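Local coordinates for protein hexokinase (Schistosoma mansoni, PDB 1BDG) that catalyses transfer of a phosphate group from ATP to hexoses such as glucose, the first step of glycolysis, at residues Gln6-Lys11 against Gln305-Arg310; Ile298-Val303 against Gly311-Arg316. One frame throughout, in Å; residues are numbered along the deposited sequence.

Interaction 1: Gln6-Lys11 against Gln305-Arg310; sequences QQLFEK and QKILFR
I307 meets the N-terminal helix through both of its branches, and the two segments touch by van der Waals contact with no hydrogen bond between them. Its CG2 methyl lies 3.9 Å from the backbone O of L8 and 4.1 Å from CD2 of the same leucine; the L8 and I307 side chains pass one another, pointing opposite ways. The longer branch serves K11: CG1 stands beside the backbone N of I307 (chi1 -50°) and carries CD1 to 4.0 Å from K11 CD. K11 runs extended beyond CG and offers I307 its aliphatic stem, with CB also near CD1. Further along helix 5-16, V12 and I15 touch I307 as well, as does L302 of helix 288-304; I307 is buried.

A Schellman motif ends helix 288-304, and I307 follows directly on its C-prime residue, K306, which has positive phi. In this motif I307 N bonds to L302 O and K306 N to V303 O.

On the N-terminal helix, Q6 NE2 donates to E10 OE1 at 2.9 Å (angle 160°), one helical turn on; the acceptor lies close to the amide plane of Q6 but is met from above the carboxylate plane. The F9 ring meets R361 (cation-pi) and Y365 (edge-to-face) instead of the loop, while R310 NH1 forms a salt bridge with D359 OD2.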
# COMPACT_ATOMS: atom_id res chain seq x y z
N GLN A 6 -4.42 -21.31 -31.32
CA GLN A 6 -4.28 -22.22 -30.20
C GLN A 6 -2.79 -22.40 -29.89
O GLN A 6 -2.37 -22.26 -28.73
CB GLN A 6 -4.92 -23.57 -30.54
CG GLN A 6 -5.07 -24.52 -29.37
CD GLN A 6 -6.05 -24.02 -28.35
OE1 GLN A 6 -7.26 -23.90 -28.63
NE2 GLN A 6 -5.56 -23.71 -27.15
N GLN A 7 -1.98 -22.62 -30.92
CA GLN A 7 -0.54 -22.79 -30.72
C GLN A 7 0.07 -21.55 -30.05
O GLN A 7 0.86 -21.69 -29.11
CB GLN A 7 0.19 -23.06 -32.05
CG GLN A 7 0.15 -24.51 -32.54
CD GLN A 7 0.96 -24.71 -33.83
OE1 GLN A 7 0.40 -24.96 -34.89
NE2 GLN A 7 2.28 -24.57 -33.74
N LEU A 8 -0.29 -20.36 -30.52
CA LEU A 8 0.24 -19.12 -29.95
C LEU A 8 -0.12 -19.01 -28.49
O LEU A 8 0.72 -18.61 -27.67
CB LEU A 8 -0.31 -17.89 -30.68
CG LEU A 8 0.27 -17.56 -32.05
CD1 LEU A 8 -0.20 -16.17 -32.44
CD2 LEU A 8 1.78 -17.58 -31.98
N PHE A 9 -1.37 -19.36 -28.15
CA PHE A 9 -1.81 -19.29 -26.77
C PHE A 9 -1.01 -20.23 -25.88
O PHE A 9 -0.60 -19.84 -24.78
CB PHE A 9 -3.28 -19.62 -26.66
CG PHE A 9 -3.83 -19.40 -25.29
CD1 PHE A 9 -4.15 -18.12 -24.84
CD2 PHE A 9 -3.99 -20.48 -24.41
CE1 PHE A 9 -4.61 -17.92 -23.55
CE2 PHE A 9 -4.45 -20.29 -23.11
CZ PHE A 9 -4.77 -19.01 -22.68
N GLU A 10 -0.73 -21.44 -26.35
CA GLU A 10 0.05 -22.38 -25.56
C GLU A 10 1.47 -21.88 -25.26
O GLU A 10 2.10 -22.34 -24.31
CB GLU A 10 0.07 -23.77 -26.19
CG GLU A 10 -0.99 -24.72 -25.57
CD GLU A 10 -1.99 -25.26 -26.59
OE1 GLU A 10 -2.72 -24.43 -27.18
OE2 GLU A 10 -2.05 -26.50 -26.79
N LYS A 11 1.97 -20.94 -26.07
CA LYS A 11 3.29 -20.36 -25.84
C LYS A 11 3.15 -19.41 -24.64
O LYS A 11 3.97 -19.44 -23.69
CB LYS A 11 3.74 -19.55 -27.05
CG LYS A 11 4.03 -20.38 -28.23
CD LYS A 11 4.34 -19.55 -29.46
CE LYS A 11 4.92 -20.46 -30.55
NZ LYS A 11 4.98 -19.81 -31.89
N GLN A 305 8.54 -11.22 -29.60
CA GLN A 305 8.62 -12.63 -29.94
C GLN A 305 7.56 -12.91 -31.01
O GLN A 305 7.21 -14.05 -31.25
CB GLN A 305 8.33 -13.51 -28.72
CG GLN A 305 9.35 -13.41 -27.62
CD GLN A 305 10.75 -13.75 -28.08
OE1 GLN A 305 11.02 -14.88 -28.48
NE2 GLN A 305 11.65 -12.78 -28.02
N LYS A 306 6.97 -11.86 -31.57
CA LYS A 306 5.94 -12.00 -32.59
C LYS A 306 4.68 -12.77 -32.13
O LYS A 306 3.90 -13.25 -32.95
CB LYS A 306 6.55 -12.68 -33.83
CG LYS A 306 7.24 -11.74 -34.82
CD LYS A 306 8.43 -10.97 -34.20
CE LYS A 306 9.19 -10.14 -35.25
NZ LYS A 306 10.35 -9.42 -34.64
N ILE A 307 4.47 -12.87 -30.82
CA ILE A 307 3.32 -13.59 -30.29
C ILE A 307 2.10 -12.70 -30.07
O ILE A 307 1.01 -13.19 -29.81
CB ILE A 307 3.68 -14.38 -29.00
CG1 ILE A 307 4.96 -15.21 -29.24
CG2 ILE A 307 2.57 -15.34 -28.61
CD1 ILE A 307 5.47 -16.02 -28.04
N LEU A 308 2.27 -11.39 -30.22
CA LEU A 308 1.19 -10.41 -30.08
C LEU A 308 1.28 -9.34 -31.17
O LEU A 308 2.35 -9.02 -31.66
CB LEU A 308 1.23 -9.70 -28.72
CG LEU A 308 0.35 -10.08 -27.52
CD1 LEU A 308 0.21 -8.87 -26.60
CD2 LEU A 308 -1.02 -10.52 -27.95
N PHE A 309 0.13 -8.79 -31.53
CA PHE A 309 0.03 -7.73 -32.54
C PHE A 309 0.96 -7.90 -33.75
O PHE A 309 1.50 -6.93 -34.28
CB PHE A 309 0.26 -6.36 -31.88
CG PHE A 309 -0.44 -6.19 -30.55
CD1 PHE A 309 -1.70 -6.74 -30.32
CD2 PHE A 309 0.16 -5.45 -29.52
CE1 PHE A 309 -2.34 -6.57 -29.09
CE2 PHE A 309 -0.48 -5.28 -28.30
CZ PHE A 309 -1.73 -5.83 -28.09
N ARG A 310 1.14 -9.14 -34.19
CA ARG A 310 2.01 -9.45 -35.34
C ARG A 310 3.38 -8.82 -35.23
O ARG A 310 4.04 -8.58 -36.25
CB ARG A 310 1.34 -9.04 -36.66
CG ARG A 310 0.51 -10.12 -37.29
CD ARG A 310 -0.57 -10.54 -36.32
NE ARG A 310 -1.40 -9.40 -35.94
CZ ARG A 310 -2.31 -9.43 -34.96
NH1 ARG A 310 -2.50 -10.55 -34.27
NH2 ARG A 310 -3.02 -8.35 -34.69

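Interaction 2: Ile298-Val303 against Gly311-Arg316; sequences IIVYLV and GDLPER
With chi1 at -180°, L313 places CG opposite its own N, and CD1 comes up to V300, whose CG2 stands beside the backbone N of that valine. L313 CD1 and V300 CG2 lie 3.4 Å apart, on side chains set at a slant to each other. The loop after helix 288-304 doubles back along that helix here, in the large subdomain of the hexokinase fold, a member of the actin-like ATPase clan.

V303 is the residue of the helix most covered by the loop. Its CG1 methyl lies against the backbone from G311 onward, 3.5 Å from G311 O and 3.8 Å from D312 C, and it meets L313 CB at 3.9 Å. Within 311-316, V303 thus meets mostly peptide groups, and the CB of D312 points away from the helix.

G311 has positive phi (91°), and at its backbone angles a CB would be jammed against the carbonyl O of R310, so a residue without a side chain fits here. No conventional hydrogen bond links the segments; instead G311 CA directs a C-H at V303 O, 3.2 Å away, with an angle of 162° at the hydrogen.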
# COMPACT_ATOMS: atom_id res chain seq x y z
N ILE A 298 5.06 -7.88 -19.92
CA ILE A 298 4.82 -9.16 -20.54
C ILE A 298 4.47 -8.92 -22.00
O ILE A 298 5.08 -9.50 -22.90
CB ILE A 298 3.68 -9.92 -19.83
CG1 ILE A 298 4.06 -10.20 -18.37
CG2 ILE A 298 3.36 -11.21 -20.58
CD1 ILE A 298 2.89 -10.26 -17.42
N ILE A 299 3.51 -8.02 -22.24
CA ILE A 299 3.07 -7.67 -23.59
C ILE A 299 4.27 -7.29 -24.45
O ILE A 299 4.61 -8.03 -25.37
CB ILE A 299 2.02 -6.53 -23.59
CG1 ILE A 299 0.71 -7.04 -22.98
CG2 ILE A 299 1.75 -6.05 -25.01
CD1 ILE A 299 -0.35 -5.97 -22.85
N VAL A 300 4.90 -6.16 -24.15
CA VAL A 300 6.09 -5.74 -24.91
C VAL A 300 7.03 -6.93 -25.23
O VAL A 300 7.55 -7.04 -26.35
CB VAL A 300 6.83 -4.60 -24.17
CG1 VAL A 300 8.22 -4.39 -24.74
CG2 VAL A 300 6.02 -3.32 -24.28
N TYR A 301 7.19 -7.86 -24.28
CA TYR A 301 8.02 -9.04 -24.49
C TYR A 301 7.37 -9.93 -25.55
O TYR A 301 8.03 -10.39 -26.49
CB TYR A 301 8.17 -9.85 -23.20
CG TYR A 301 8.79 -11.21 -23.44
CD1 TYR A 301 10.09 -11.33 -23.93
CD2 TYR A 301 8.05 -12.38 -23.21
CE1 TYR A 301 10.65 -12.59 -24.18
CE2 TYR A 301 8.61 -13.65 -23.47
CZ TYR A 301 9.91 -13.74 -23.95
OH TYR A 301 10.47 -14.96 -24.20
N LEU A 302 6.08 -10.21 -25.36
CA LEU A 302 5.30 -11.04 -26.27
C LEU A 302 5.30 -10.47 -27.68
O LEU A 302 5.20 -11.22 -28.65
CB LEU A 302 3.86 -11.14 -25.79
CG LEU A 302 3.54 -12.09 -24.63
CD1 LEU A 302 2.14 -11.81 -24.08
CD2 LEU A 302 3.70 -13.53 -25.12
N VAL A 303 5.36 -9.15 -27.79
CA VAL A 303 5.35 -8.50 -29.09
C VAL A 303 6.67 -8.67 -29.82
O VAL A 303 6.67 -8.80 -31.05
CB VAL A 303 4.96 -6.99 -28.98
CG1 VAL A 303 5.57 -6.18 -30.11
CG2 VAL A 303 3.44 -6.85 -29.03
N GLY A 311 3.82 -8.57 -34.00
CA GLY A 311 5.13 -7.97 -33.78
C GLY A 311 5.15 -6.45 -33.71
O GLY A 311 6.21 -5.87 -33.53
N ASP A 312 4.01 -5.80 -33.91
CA ASP A 312 3.93 -4.35 -33.84
C ASP A 312 3.57 -3.90 -32.44
O ASP A 312 2.59 -4.38 -31.84
CB ASP A 312 2.87 -3.81 -34.80
CG ASP A 312 3.22 -4.04 -36.24
OD1 ASP A 312 4.42 -4.14 -36.56
OD2 ASP A 312 2.28 -4.14 -37.07
N LEU A 313 4.30 -2.89 -31.97
CA LEU A 313 4.10 -2.32 -30.65
C LEU A 313 3.53 -0.92 -30.90
O LEU A 313 4.04 -0.19 -31.74
CB LEU A 313 5.45 -2.25 -29.93
CG LEU A 313 5.63 -1.71 -28.50
CD1 LEU A 313 5.03 -2.66 -27.51
CD2 LEU A 313 7.12 -1.53 -28.22
N PRO A 314 2.40 -0.57 -30.25
CA PRO A 314 1.76 0.74 -30.40
C PRO A 314 2.54 1.82 -29.66
O PRO A 314 3.09 1.56 -28.58
CB PRO A 314 0.39 0.55 -29.74
CG PRO A 314 0.20 -0.94 -29.69
CD PRO A 314 1.58 -1.45 -29.40
N GLU A 315 2.52 3.04 -30.20
CA GLU A 315 3.22 4.19 -29.62
C GLU A 315 2.97 4.30 -28.12
O GLU A 315 3.91 4.40 -27.34
CB GLU A 315 2.78 5.49 -30.33
N ARG A 316 1.69 4.22 -27.74
CA ARG A 316 1.26 4.30 -26.35
C ARG A 316 2.03 3.37 -25.41
O ARG A 316 2.69 3.84 -24.48
CB ARG A 316 -0.24 4.01 -26.26
CG ARG A 316 -0.78 3.92 -24.84
CD ARG A 316 -1.46 5.20 -24.34
NE ARG A 316 -1.72 5.11 -22.89
CZ ARG A 316 -2.76 5.65 -22.25
NH1 ARG A 316 -3.68 6.35 -22.92
NH2 ARG A 316 -2.86 5.51 -20.93

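In the fold
The segments of the two contacts alternate along the chain, and the contact centres lie about 12 Å apart. Helix 288-304 enters interaction 2 directly, and its loop then supplies one partner to each contact. V303 joins them: its CG2 lies 3.6 Å from both L308 O and F309 CD2, and L308 CD1 packs at 3.6 Å on I299 CG2. I307 N probably bonds to L302 O (2.8 Å), while the I307 side chain packs on helix 5-16. Both contacts sit at the periphery, their centres about 34 Å and 29 Å from the centre of the chain, away from the glucose pocket and the predicted ATP-binding residues.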